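Local structure of post-proline cleaving enzyme (Rickettsia typhi, 4HVT) at residues E445-E450 with W504-G509. The protein probably acts as a serine endopeptidase of the prolyl oligopeptidase family, cutting peptides on the carboxyl side of proline. Sequence-based numbering, arbitrary orientation.
Sequences ENYVLE and WVKNAG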
ATOM      1  N   GLU A 445      23.140 -11.557 -13.386  1.00 23.68           N
ATOM      2  CA  GLU A 445      24.387 -11.110 -14.003  1.00 25.87           C
ATOM      3  C   GLU A 445      24.212 -10.553 -15.405  1.00 25.42           C
ATOM      4  O   GLU A 445      25.129  -9.924 -15.899  1.00 26.10           O
ATOM      5  CB  GLU A 445      25.418 -12.247 -14.032  1.00 28.53           C
ATOM      6  CG  GLU A 445      26.030 -12.525 -12.681  1.00 31.11           C
ATOM      7  CD  GLU A 445      27.379 -13.215 -12.750  1.00 34.49           C
ATOM      8  OE1 GLU A 445      27.903 -13.471 -13.871  1.00 40.22           O
ATOM      9  OE2 GLU A 445      27.935 -13.517 -11.670  1.00 34.83           O
ATOM     10  N   ASN A 446      23.073 -10.801 -16.059  1.00 24.54           N
ATOM     11  CA  ASN A 446      22.833 -10.227 -17.386  1.00 25.86           C
ATOM     12  C   ASN A 446      22.298  -8.806 -17.275  1.00 23.87           C
ATOM     13  O   ASN A 446      22.064  -8.195 -18.314  1.00 24.58           O
ATOM     14  CB  ASN A 446      21.798 -11.016 -18.197  1.00 28.10           C
ATOM     15  CG  ASN A 446      22.310 -12.318 -18.681  1.00 32.95           C
ATOM     16  OD1 ASN A 446      23.515 -12.543 -18.698  1.00 36.14           O
ATOM     17  ND2 ASN A 446      21.395 -13.197 -19.123  1.00 35.87           N
ATOM     18  N   TYR A 447      22.081  -8.327 -16.029  1.00 21.92           N
ATOM     19  CA  TYR A 447      21.509  -6.978 -15.773  1.00 20.91           C
ATOM     20  C   TYR A 447      22.382  -6.052 -14.912  1.00 19.94           C
ATOM     21  O   TYR A 447      23.293  -6.484 -14.198  1.00 20.12           O
ATOM     22  CB  TYR A 447      20.130  -7.157 -15.149  1.00 20.32           C
ATOM     23  CG  TYR A 447      19.271  -8.014 -16.002  1.00 21.84           C
ATOM     24  CD1 TYR A 447      18.524  -7.463 -17.052  1.00 22.81           C
ATOM     25  CD2 TYR A 447      19.257  -9.397 -15.837  1.00 22.44           C
ATOM     26  CE1 TYR A 447      17.773  -8.272 -17.905  1.00 24.47           C
ATOM     27  CE2 TYR A 447      18.505 -10.218 -16.679  1.00 24.03           C
ATOM     28  CZ  TYR A 447      17.756  -9.660 -17.697  1.00 25.19           C
ATOM     29  OH  TYR A 447      17.040 -10.505 -18.521  1.00 27.13           O
ATOM     30  N   VAL A 448      22.088  -4.764 -14.990  1.00 18.99           N
ATOM     31  CA  VAL A 448      22.762  -3.762 -14.191  1.00 18.47           C
ATOM     32  C   VAL A 448      21.700  -3.003 -13.416  1.00 17.69           C
ATOM     33  O   VAL A 448      20.662  -2.651 -13.974  1.00 17.15           O
ATOM     34  CB  VAL A 448      23.533  -2.756 -15.068  1.00 19.42           C
ATOM     35  CG1 VAL A 448      24.217  -1.716 -14.175  1.00 19.65           C
ATOM     36  CG2 VAL A 448      24.563  -3.473 -15.914  1.00 20.58           C
ATOM     37  N   LEU A 449      22.012  -2.750 -12.159  1.00 17.09           N
ATOM     38  CA  LEU A 449      21.237  -1.919 -11.257  1.00 16.74           C
ATOM     39  C   LEU A 449      22.150  -0.771 -10.843  1.00 17.20           C
ATOM     40  O   LEU A 449      23.197  -0.997 -10.165  1.00 16.86           O
ATOM     41  CB  LEU A 449      20.794  -2.731 -10.036  1.00 16.17           C
ATOM     42  CG  LEU A 449      20.217  -1.907  -8.872  1.00 15.89           C
ATOM     43  CD1 LEU A 449      19.021  -1.069  -9.349  1.00 16.03           C
ATOM     44  CD2 LEU A 449      19.839  -2.782  -7.700  1.00 15.58           C
ATOM     45  N   GLU A 450      21.778   0.463 -11.228  1.00 17.92           N
ATOM     46  CA  GLU A 450      22.537   1.628 -10.814  1.00 19.32           C
ATOM     47  C   GLU A 450      21.682   2.558  -9.961  1.00 18.73           C
ATOM     48  O   GLU A 450      20.552   2.895 -10.336  1.00 19.56           O
ATOM     49  CB  GLU A 450      23.034   2.419 -12.006  1.00 21.90           C
ATOM     50  CG  GLU A 450      24.244   1.913 -12.720  1.00 25.64           C
ATOM     51  CD  GLU A 450      24.643   2.919 -13.781  1.00 29.81           C
ATOM     52  OE1 GLU A 450      24.485   2.607 -14.973  1.00 36.35           O
ATOM     53  OE2 GLU A 450      25.017   4.060 -13.399  1.00 34.02           O
ATOM     54  N   TRP A 504       9.678  -6.609 -19.397  1.00 18.48           N
ATOM     55  CA  TRP A 504      10.243  -5.375 -19.917  1.00 17.43           C
ATOM     56  C   TRP A 504      11.781  -5.469 -20.105  1.00 17.72           C
ATOM     57  O   TRP A 504      12.249  -5.351 -21.228  1.00 17.41           O
ATOM     58  CB  TRP A 504       9.798  -4.171 -19.056  1.00 16.70           C
ATOM     59  CG  TRP A 504       9.992  -2.832 -19.748  1.00 16.17           C
ATOM     60  CD1 TRP A 504      10.990  -1.952 -19.495  1.00 16.02           C
ATOM     61  CD2 TRP A 504       9.229  -2.285 -20.804  1.00 16.62           C
ATOM     62  NE1 TRP A 504      10.920  -0.898 -20.335  1.00 16.38           N
ATOM     63  CE2 TRP A 504       9.823  -1.050 -21.142  1.00 16.63           C
ATOM     64  CE3 TRP A 504       8.097  -2.707 -21.515  1.00 16.78           C
ATOM     65  CZ2 TRP A 504       9.319  -0.220 -22.160  1.00 17.31           C
ATOM     66  CZ3 TRP A 504       7.601  -1.886 -22.528  1.00 17.24           C
ATOM     67  CH2 TRP A 504       8.224  -0.658 -22.841  1.00 17.40           C
ATOM     68  N   VAL A 505      12.537  -5.694 -19.025  1.00 17.09           N
ATOM     69  CA  VAL A 505      14.002  -5.495 -19.033  1.00 17.73           C
ATOM     70  C   VAL A 505      14.703  -6.615 -19.795  1.00 18.77           C
ATOM     71  O   VAL A 505      15.670  -6.364 -20.533  1.00 19.92           O
ATOM     72  CB  VAL A 505      14.603  -5.351 -17.615  1.00 17.22           C
ATOM     73  CG1 VAL A 505      16.069  -4.966 -17.692  1.00 17.73           C
ATOM     74  CG2 VAL A 505      13.870  -4.271 -16.811  1.00 16.60           C
ATOM     75  N   LYS A 506      14.172  -7.819 -19.690  1.00 19.25           N
ATOM     76  CA  LYS A 506      14.693  -8.966 -20.476  1.00 20.80           C
ATOM     77  C   LYS A 506      14.503  -8.808 -21.974  1.00 21.53           C
ATOM     78  O   LYS A 506      15.206  -9.434 -22.781  1.00 22.88           O
ATOM     79  CB  LYS A 506      14.048 -10.273 -19.984  1.00 21.95           C
ATOM     80  CG  LYS A 506      14.461 -11.560 -20.704  1.00 24.23           C
ATOM     81  CD  LYS A 506      13.857 -12.752 -19.972  1.00 25.70           C
ATOM     82  CE  LYS A 506      14.430 -14.107 -20.392  1.00 28.16           C
ATOM     83  NZ  LYS A 506      13.943 -15.146 -19.430  1.00 29.87           N
ATOM     84  N   ASN A 507      13.550  -7.976 -22.371  1.00 21.70           N
ATOM     85  CA  ASN A 507      13.327  -7.636 -23.754  1.00 22.20           C
ATOM     86  C   ASN A 507      14.031  -6.322 -24.152  1.00 21.94           C
ATOM     87  O   ASN A 507      13.715  -5.714 -25.192  1.00 22.75           O
ATOM     88  CB  ASN A 507      11.802  -7.627 -23.976  1.00 22.06           C
ATOM     89  CG  ASN A 507      11.253  -9.020 -24.111  1.00 22.57           C
ATOM     90  OD1 ASN A 507      11.800  -9.819 -24.867  1.00 24.03           O
ATOM     91  ND2 ASN A 507      10.176  -9.318 -23.435  1.00 22.45           N
ATOM     92  N   ALA A 508      14.979  -5.927 -23.303  1.00 21.12           N
ATOM     93  CA  ALA A 508      15.940  -4.826 -23.498  1.00 21.13           C
ATOM     94  C   ALA A 508      15.314  -3.433 -23.271  1.00 20.63           C
ATOM     95  O   ALA A 508      15.906  -2.418 -23.626  1.00 20.96           O
ATOM     96  CB  ALA A 508      16.663  -4.921 -24.845  1.00 22.11           C
ATOM     97  N   GLY A 509      14.150  -3.424 -22.608  1.00 19.62           N
ATOM     98  CA  GLY A 509      13.605  -2.181 -22.057  1.00 18.95           C
ATOM     99  C   GLY A 509      14.389  -1.751 -20.844  1.00 18.52           C
ATOM    100  O   GLY A 509      15.003  -2.573 -20.135  1.00 18.07           O
TER
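Y447 reaches with its ring to V505 and K506, where helix 498-505 gives way to a turn, without a hydrogen bond between the segments. The tight, buried part is apolar: CG1 of V505 lies 3.6 Å from CD1 of Y447 and 3.7 Å from CE1, approaching the ring obliquely. Chi1 of V505 (-172°) sets CG1 opposite its own N and brings this methyl of the compact, branched valine, not CG2, onto the ring. The carbonyl O of V505 sits in the ring plane at the edge, 3.9 Å from CE1 of Y447. Tyrosine suits the place because its long flat side chain bridges backbones still 8.3 Å apart at the CA atoms of Y447 and V505, carrying its hydroxyl to the solvent side. There OH lies against the CB methylene of K506, 3.3 Å away, while the extended lysine chain runs off, its charged end suited to the exposed side. A Schellman motif closes the helix, with A508 at positive phi, G509 N hydrogen-bonded to W504 O and A508 N to V505 O. F442 stacks on the Y447 ring, and NZ of K469, on adjoining strand 461-469, hydrogen-bonds to K506 O. The contact thus ties edge strand 447-455 of the α/β-hydrolase sheet to the turn between helix 498-505 and strand 510-514.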